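PDB 4Q7F: 5' nucleotidase family protein from Staphylococcus aureus subsp. aureus, which is a metal-binding member of the 5'-nucleotidase family, joining a calcineurin-like phosphoesterase domain to the C-terminal domain characteristic of that family. Local coordinates for residues Thr156-Leu162 with Ala199-Cys205; Ala336-Pro340 with Val521-Val525. All coordinates share one frame; numbering follows the deposited sequence.

Contact 1: Thr156-Leu162 with Ala199-Cys205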
ATOM      1  N   THR A 156     -21.182  -6.418  26.514  1.00 38.69           N
ATOM      2  CA  THR A 156     -19.749  -6.455  26.302  1.00 36.99           C
ATOM      3  C   THR A 156     -19.454  -6.464  24.828  1.00 35.07           C
ATOM      4  O   THR A 156     -20.115  -7.161  24.052  1.00 34.98           O
ATOM      5  CB  THR A 156     -19.100  -7.679  26.969  1.00 37.74           C
ATOM      6  OG1 THR A 156     -19.230  -7.568  28.386  1.00 36.52           O
ATOM      7  CG2 THR A 156     -17.617  -7.767  26.615  1.00 37.49           C
ATOM      8  N   VAL A 157     -18.482  -5.645  24.447  1.00 33.35           N
ATOM      9  CA  VAL A 157     -18.003  -5.597  23.078  1.00 32.36           C
ATOM     10  C   VAL A 157     -16.667  -6.327  23.024  1.00 31.60           C
ATOM     11  O   VAL A 157     -15.821  -6.126  23.888  1.00 30.65           O
ATOM     12  CB  VAL A 157     -17.761  -4.152  22.600  1.00 31.33           C
ATOM     13  CG1 VAL A 157     -17.240  -4.161  21.168  1.00 31.25           C
ATOM     14  CG2 VAL A 157     -19.034  -3.340  22.717  1.00 31.78           C
ATOM     15  N   GLY A 158     -16.484  -7.161  21.999  1.00 31.26           N
ATOM     16  CA  GLY A 158     -15.248  -7.891  21.789  1.00 31.21           C
ATOM     17  C   GLY A 158     -14.646  -7.456  20.465  1.00 29.58           C
ATOM     18  O   GLY A 158     -15.338  -7.422  19.445  1.00 29.28           O
ATOM     19  N   VAL A 159     -13.367  -7.102  20.485  1.00 28.61           N
ATOM     20  CA  VAL A 159     -12.699  -6.635  19.287  1.00 28.55           C
ATOM     21  C   VAL A 159     -11.526  -7.532  18.944  1.00 28.11           C
ATOM     22  O   VAL A 159     -10.705  -7.859  19.796  1.00 29.25           O
ATOM     23  CB  VAL A 159     -12.167  -5.195  19.445  1.00 28.29           C
ATOM     24  CG1 VAL A 159     -11.587  -4.704  18.127  1.00 27.62           C
ATOM     25  CG2 VAL A 159     -13.269  -4.266  19.890  1.00 28.12           C
ATOM     26  N   ILE A 160     -11.457  -7.950  17.692  1.00 27.52           N
ATOM     27  CA  ILE A 160     -10.341  -8.752  17.256  1.00 26.81           C
ATOM     28  C   ILE A 160      -9.663  -8.064  16.077  1.00 24.87           C
ATOM     29  O   ILE A 160     -10.332  -7.652  15.131  1.00 24.20           O
ATOM     30  CB  ILE A 160     -10.754 -10.196  16.887  1.00 28.18           C
ATOM     31  CG1 ILE A 160      -9.517 -10.997  16.472  1.00 28.21           C
ATOM     32  CG2 ILE A 160     -11.793 -10.221  15.770  1.00 27.52           C
ATOM     33  CD1 ILE A 160      -9.783 -12.490  16.311  1.00 30.20           C
ATOM     34  N   GLY A 161      -8.336  -7.929  16.169  1.00 23.88           N
ATOM     35  CA  GLY A 161      -7.510  -7.329  15.124  1.00 22.99           C
ATOM     36  C   GLY A 161      -6.827  -8.395  14.279  1.00 22.92           C
ATOM     37  O   GLY A 161      -6.239  -9.346  14.793  1.00 23.29           O
ATOM     38  N   LEU A 162      -6.911  -8.229  12.972  1.00 22.88           N
ATOM     39  CA  LEU A 162      -6.354  -9.175  12.020  1.00 22.94           C
ATOM     40  C   LEU A 162      -5.680  -8.443  10.893  1.00 22.64           C
ATOM     41  O   LEU A 162      -6.059  -7.311  10.558  1.00 22.51           O
ATOM     42  CB  LEU A 162      -7.464 -10.054  11.458  1.00 23.85           C
ATOM     43  CG  LEU A 162      -8.085 -11.002  12.478  1.00 24.43           C
ATOM     44  CD1 LEU A 162      -9.449 -11.530  12.038  1.00 25.43           C
ATOM     45  CD2 LEU A 162      -7.114 -12.127  12.793  1.00 25.11           C
ATOM     46  N   ALA A 199     -18.602 -11.976  24.821  1.00 45.84           N
ATOM     47  CA  ALA A 199     -19.244 -10.731  24.358  1.00 44.48           C
ATOM     48  C   ALA A 199     -20.576 -10.846  23.618  1.00 44.25           C
ATOM     49  O   ALA A 199     -20.897 -11.865  23.024  1.00 47.90           O
ATOM     50  CB  ALA A 199     -18.259  -9.963  23.480  1.00 42.10           C
ATOM     51  N   ASP A 200     -21.326  -9.749  23.658  1.00 42.47           N
ATOM     52  CA  ASP A 200     -22.621  -9.627  22.996  1.00 43.08           C
ATOM     53  C   ASP A 200     -22.455  -8.990  21.629  1.00 42.05           C
ATOM     54  O   ASP A 200     -23.234  -9.263  20.714  1.00 42.68           O
ATOM     55  CB  ASP A 200     -23.538  -8.751  23.830  1.00 42.82           C
ATOM     56  CG  ASP A 200     -23.714  -9.275  25.234  1.00 43.28           C
ATOM     57  OD1 ASP A 200     -24.363 -10.328  25.403  1.00 44.68           O
ATOM     58  OD2 ASP A 200     -23.221  -8.614  26.165  1.00 41.41           O
ATOM     59  N   ILE A 201     -21.448  -8.124  21.505  1.00 41.04           N
ATOM     60  CA  ILE A 201     -21.148  -7.442  20.248  1.00 39.73           C
ATOM     61  C   ILE A 201     -19.724  -7.753  19.814  1.00 37.53           C
ATOM     62  O   ILE A 201     -18.782  -7.658  20.614  1.00 36.06           O
ATOM     63  CB  ILE A 201     -21.309  -5.915  20.383  1.00 40.05           C
ATOM     64  CG1 ILE A 201     -22.746  -5.567  20.785  1.00 40.93           C
ATOM     65  CG2 ILE A 201     -20.926  -5.213  19.077  1.00 38.83           C
ATOM     66  CD1 ILE A 201     -23.789  -5.931  19.747  1.00 42.75           C
ATOM     67  N   ILE A 202     -19.576  -8.103  18.539  1.00 35.31           N
ATOM     68  CA  ILE A 202     -18.279  -8.450  17.966  1.00 34.60           C
ATOM     69  C   ILE A 202     -17.887  -7.506  16.838  1.00 32.92           C
ATOM     70  O   ILE A 202     -18.664  -7.260  15.916  1.00 32.38           O
ATOM     71  CB  ILE A 202     -18.283  -9.901  17.468  1.00 35.52           C
ATOM     72  CG1 ILE A 202     -18.394 -10.828  18.691  1.00 36.62           C
ATOM     73  CG2 ILE A 202     -17.015 -10.196  16.669  1.00 35.25           C
ATOM     74  CD1 ILE A 202     -18.770 -12.248  18.376  1.00 38.98           C
ATOM     75  N   VAL A 203     -16.665  -6.996  16.943  1.00 31.01           N
ATOM     76  CA  VAL A 203     -16.096  -6.070  15.994  1.00 29.13           C
ATOM     77  C   VAL A 203     -14.803  -6.663  15.480  1.00 28.12           C
ATOM     78  O   VAL A 203     -13.900  -6.970  16.255  1.00 26.81           O
ATOM     79  CB  VAL A 203     -15.760  -4.717  16.668  1.00 28.20           C
ATOM     80  CG1 VAL A 203     -15.119  -3.740  15.684  1.00 26.51           C
ATOM     81  CG2 VAL A 203     -17.002  -4.106  17.294  1.00 28.49           C
ATOM     82  N   VAL A 204     -14.739  -6.862  14.169  1.00 27.41           N
ATOM     83  CA  VAL A 204     -13.550  -7.358  13.528  1.00 26.49           C
ATOM     84  C   VAL A 204     -12.846  -6.199  12.828  1.00 25.64           C
ATOM     85  O   VAL A 204     -13.467  -5.506  12.000  1.00 26.39           O
ATOM     86  CB  VAL A 204     -13.882  -8.417  12.454  1.00 26.90           C
ATOM     87  CG1 VAL A 204     -12.609  -8.823  11.734  1.00 26.70           C
ATOM     88  CG2 VAL A 204     -14.560  -9.629  13.075  1.00 28.19           C
ATOM     89  N   CYS A 205     -11.580  -5.965  13.165  1.00 24.83           N
ATOM     90  CA  CYS A 205     -10.784  -4.934  12.486  1.00 24.48           C
ATOM     91  C   CYS A 205      -9.713  -5.665  11.705  1.00 24.27           C
ATOM     92  O   CYS A 205      -8.702  -6.107  12.253  1.00 24.54           O
ATOM     93  CB  CYS A 205     -10.149  -3.927  13.427  1.00 24.57           C
ATOM     94  SG  CYS A 205     -11.326  -2.925  14.344  1.00 26.44           S
TER
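Strands 156-162 and 201-205 run parallel, their axes 4.7 Å apart at closest approach and 20° from perfect alignment, with Val-157 paired to Ile-201 and Gly-161 to Cys-205. Hydrogen bonds alternate along them, from Ile-201 N on Thr-156 O to Leu-162 N on Cys-205 O. The entry to the second strand is held by three bonds: Thr-156 O accepts from both Asp-200 N and Ile-201 N, while Asp-200 OD2 turns back to take Thr-156 N at 3.0 Å through its anti lone pair. The Ala-199 methyl settles against the bare backbone of Gly-158, CB to N 3.6 Å.

On one face Val-157 CG1 meets Val-203 CG2 at 3.9 Å, and Val-159 CG1, anti to its own N (chi1 -175°), reaches Cys-205 SG. On the other, Ile-160 and Val-204 stand side by side, CG2 to CG2 3.9 Å, and Leu-162 CD1 touches Val-204 CG1. Helix 184-198, in the connection between the two strands, packs on this second face through Met-195, a beta-alpha-beta crossover inside the phosphoesterase domain. Strand 201-207 ends at His-207, a magnesium ligand whose backbone is hydrogen-bonded to that of Leu-162. Backbone N and O atoms facing each other across the strands satisfy one another between buried apolar faces, as a domain-core sheet needs; the Asp-200 carboxylate lies at the exposed end, and Asp-241 OD2 takes Ile-202 N.

Contact 2: Ala336-Pro340 with Val521-Val525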
ATOM      1  N   ALA A 336       3.616   6.751 -21.255  1.00 31.40           N
ATOM      2  CA  ALA A 336       4.883   6.288 -20.757  1.00 30.27           C
ATOM      3  C   ALA A 336       4.806   4.815 -20.344  1.00 28.27           C
ATOM      4  O   ALA A 336       5.742   4.297 -19.748  1.00 29.15           O
ATOM      5  CB  ALA A 336       5.336   7.163 -19.598  1.00 30.33           C
ATOM      6  N   ARG A 337       3.681   4.151 -20.639  1.00 27.38           N
ATOM      7  CA  ARG A 337       3.526   2.718 -20.394  1.00 26.47           C
ATOM      8  C   ARG A 337       3.394   1.943 -21.722  1.00 26.43           C
ATOM      9  O   ARG A 337       3.928   0.829 -21.838  1.00 25.29           O
ATOM     10  CB  ARG A 337       2.360   2.416 -19.441  1.00 26.03           C
ATOM     11  CG  ARG A 337       2.625   2.875 -18.011  1.00 26.25           C
ATOM     12  CD  ARG A 337       1.583   2.335 -17.043  1.00 26.90           C
ATOM     13  NE  ARG A 337       1.834   2.779 -15.671  1.00 26.70           N
ATOM     14  CZ  ARG A 337       1.181   3.746 -15.030  1.00 28.32           C
ATOM     15  NH1 ARG A 337       0.167   4.410 -15.591  1.00 30.30           N
ATOM     16  NH2 ARG A 337       1.536   4.040 -13.795  1.00 28.64           N
ATOM     17  N   VAL A 338       2.691   2.513 -22.707  1.00 27.50           N
ATOM     18  CA  VAL A 338       2.549   1.872 -24.046  1.00 28.23           C
ATOM     19  C   VAL A 338       3.778   1.940 -24.918  1.00 27.72           C
ATOM     20  O   VAL A 338       3.854   1.248 -25.943  1.00 27.04           O
ATOM     21  CB  VAL A 338       1.450   2.485 -24.964  1.00 31.16           C
ATOM     22  CG1 VAL A 338       0.189   1.644 -25.013  1.00 32.04           C
ATOM     23  CG2 VAL A 338       1.233   3.967 -24.698  1.00 31.73           C
ATOM     24  N   ALA A 339       4.710   2.807 -24.574  1.00 26.80           N
ATOM     25  CA  ALA A 339       5.903   2.961 -25.390  1.00 27.52           C
ATOM     26  C   ALA A 339       7.019   3.539 -24.546  1.00 27.50           C
ATOM     27  O   ALA A 339       6.770   4.063 -23.430  1.00 26.55           O
ATOM     28  CB  ALA A 339       5.608   3.878 -26.587  1.00 29.45           C
ATOM     29  N   PRO A 340       8.252   3.432 -25.047  1.00 27.39           N
ATOM     30  CA  PRO A 340       9.374   3.976 -24.313  1.00 27.28           C
ATOM     31  C   PRO A 340       9.211   5.463 -24.058  1.00 27.74           C
ATOM     32  O   PRO A 340       8.611   6.179 -24.877  1.00 27.95           O
ATOM     33  CB  PRO A 340      10.560   3.762 -25.264  1.00 28.46           C
ATOM     34  CG  PRO A 340      10.160   2.634 -26.157  1.00 28.80           C
ATOM     35  CD  PRO A 340       8.666   2.708 -26.272  1.00 28.78           C
ATOM     36  N   VAL A 521      15.584   1.019 -23.357  1.00 26.73           N
ATOM     37  CA  VAL A 521      14.155   0.661 -23.420  1.00 25.44           C
ATOM     38  C   VAL A 521      13.751   0.803 -24.871  1.00 27.11           C
ATOM     39  O   VAL A 521      13.859   1.880 -25.467  1.00 27.14           O
ATOM     40  CB  VAL A 521      13.279   1.524 -22.499  1.00 24.75           C
ATOM     41  CG1 VAL A 521      11.817   1.094 -22.582  1.00 24.52           C
ATOM     42  CG2 VAL A 521      13.751   1.408 -21.064  1.00 23.60           C
ATOM     43  N   ASP A 522      13.311  -0.308 -25.436  1.00 26.53           N
ATOM     44  CA  ASP A 522      12.954  -0.362 -26.812  1.00 28.02           C
ATOM     45  C   ASP A 522      11.907  -1.460 -26.960  1.00 27.67           C
ATOM     46  O   ASP A 522      12.238  -2.644 -26.971  1.00 27.99           O
ATOM     47  CB  ASP A 522      14.220  -0.682 -27.596  1.00 30.67           C
ATOM     48  CG  ASP A 522      13.983  -0.807 -29.078  1.00 32.96           C
ATOM     49  OD1 ASP A 522      12.871  -0.518 -29.530  1.00 32.69           O
ATOM     50  OD2 ASP A 522      14.927  -1.192 -29.776  1.00 35.82           O
ATOM     51  N   PHE A 523      10.641  -1.061 -27.030  1.00 26.80           N
ATOM     52  CA  PHE A 523       9.537  -2.011 -27.134  1.00 26.48           C
ATOM     53  C   PHE A 523       8.365  -1.361 -27.838  1.00 26.59           C
ATOM     54  O   PHE A 523       8.347  -0.154 -28.030  1.00 26.92           O
ATOM     55  CB  PHE A 523       9.103  -2.517 -25.753  1.00 26.19           C
ATOM     56  CG  PHE A 523       8.429  -1.480 -24.893  1.00 25.44           C
ATOM     57  CD1 PHE A 523       9.172  -0.545 -24.187  1.00 26.16           C
ATOM     58  CD2 PHE A 523       7.037  -1.455 -24.771  1.00 25.61           C
ATOM     59  CE1 PHE A 523       8.543   0.404 -23.383  1.00 25.04           C
ATOM     60  CE2 PHE A 523       6.400  -0.511 -23.977  1.00 25.14           C
ATOM     61  CZ  PHE A 523       7.153   0.421 -23.285  1.00 25.60           C
ATOM     62  N   LYS A 524       7.388  -2.173 -28.199  1.00 26.37           N
ATOM     63  CA  LYS A 524       6.227  -1.714 -28.929  1.00 27.21           C
ATOM     64  C   LYS A 524       5.035  -2.436 -28.418  1.00 25.42           C
ATOM     65  O   LYS A 524       5.123  -3.628 -28.101  1.00 26.33           O
ATOM     66  CB  LYS A 524       6.337  -2.102 -30.416  1.00 30.31           C
ATOM     67  CG  LYS A 524       7.624  -1.709 -31.075  1.00 33.28           C
ATOM     68  CD  LYS A 524       7.687  -2.268 -32.489  1.00 36.56           C
ATOM     69  CE  LYS A 524       9.078  -2.143 -33.042  1.00 39.71           C
ATOM     70  NZ  LYS A 524       9.154  -2.768 -34.401  1.00 43.05           N
ATOM     71  N   VAL A 525       3.908  -1.733 -28.364  1.00 24.28           N
ATOM     72  CA  VAL A 525       2.650  -2.324 -27.926  1.00 22.91           C
ATOM     73  C   VAL A 525       1.618  -1.999 -28.960  1.00 24.33           C
ATOM     74  O   VAL A 525       1.472  -0.856 -29.342  1.00 25.34           O
ATOM     75  CB  VAL A 525       2.204  -1.776 -26.573  1.00 21.21           C
ATOM     76  CG1 VAL A 525       0.907  -2.449 -26.137  1.00 21.03           C
ATOM     77  CG2 VAL A 525       3.299  -2.029 -25.570  1.00 21.11           C
TER
HETATM   78  O   HOH W   1       4.152   1.069 -28.410  1.00 31.87           O
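Val-525 N donates to a water 2.8 Å away, the sound bond here; the water's approach to Val-338 O, at 2.5 Å, is suspiciously short, so a bridge through it to the other segment is doubtful. The same carbonyl oxygen also lies against the Val-525 side chain, with CG2 3.3 Å from Val-338 O, and the two valines meet through Val-338 CG1 and Val-525 CB.

Phe-523 fills the middle of the contact. Its CG stands between the backbone N and the carbonyl carbon (chi1 69°), which brings the ring in against the backbone of 337-340. Pro-340 CD sits over one face, 4.0 Å from the ring centroid and displaced toward the rim, in a CH-pi contact only 23° off the ring normal. Arg-337 O comes in at the edge near the ring plane, 3.5 Å from Phe-523 CE2, and Phe-523 CZ lies 3.4 Å from Ala-339 C.

Segment 336-340 belongs to the C-terminal 5'-nucleotidase domain, and strand 522-526 joins a small mixed sheet at its margin, parallel to strand 441-445. Lys-524 makes the backbone bonds to Tyr-442 and Ile-444, and the Tyr-442 ring meets that of Phe-523 with the planes nearly parallel.

Within its own strand Phe-523 is flanked in plane by Val-521 CG1 and Val-525 CG2, two residues before and after it, which should limit how far the ring can turn. Val-521 CG1 also reaches Pro-340 CB at 4.0 Å, and Pro-340 CD rests 3.4 Å from Phe-523 O, wedging the proline ring against the strand backbone. Arg-337 O is itself satisfied by Tyr-434 OH, while Arg-337 NH2 bonds Leu-364 O.

From the N terminus the chain first builds the phosphoesterase part, and contact 1 closes a modest loop there: 36 residues, about half of them helical, run between strand 155-163 and its parallel neighbour 201-207. Contact 2 opens only after that loop has closed, so the two are in series and neither nest nor cross. Its own loop is far longer, 180 residues, and carries the central sheet of the C-terminal domain with the ligand-contacting residues Phe-365, Phe-386, Asn-388, Phe-432, Asn-475 and Tyr-477, before strand 522-526 returns near the chain end to helix 335-338. The contacts lie on opposite sides of the chain's centre, about 50 Å between their centres, each tying together a separate domain.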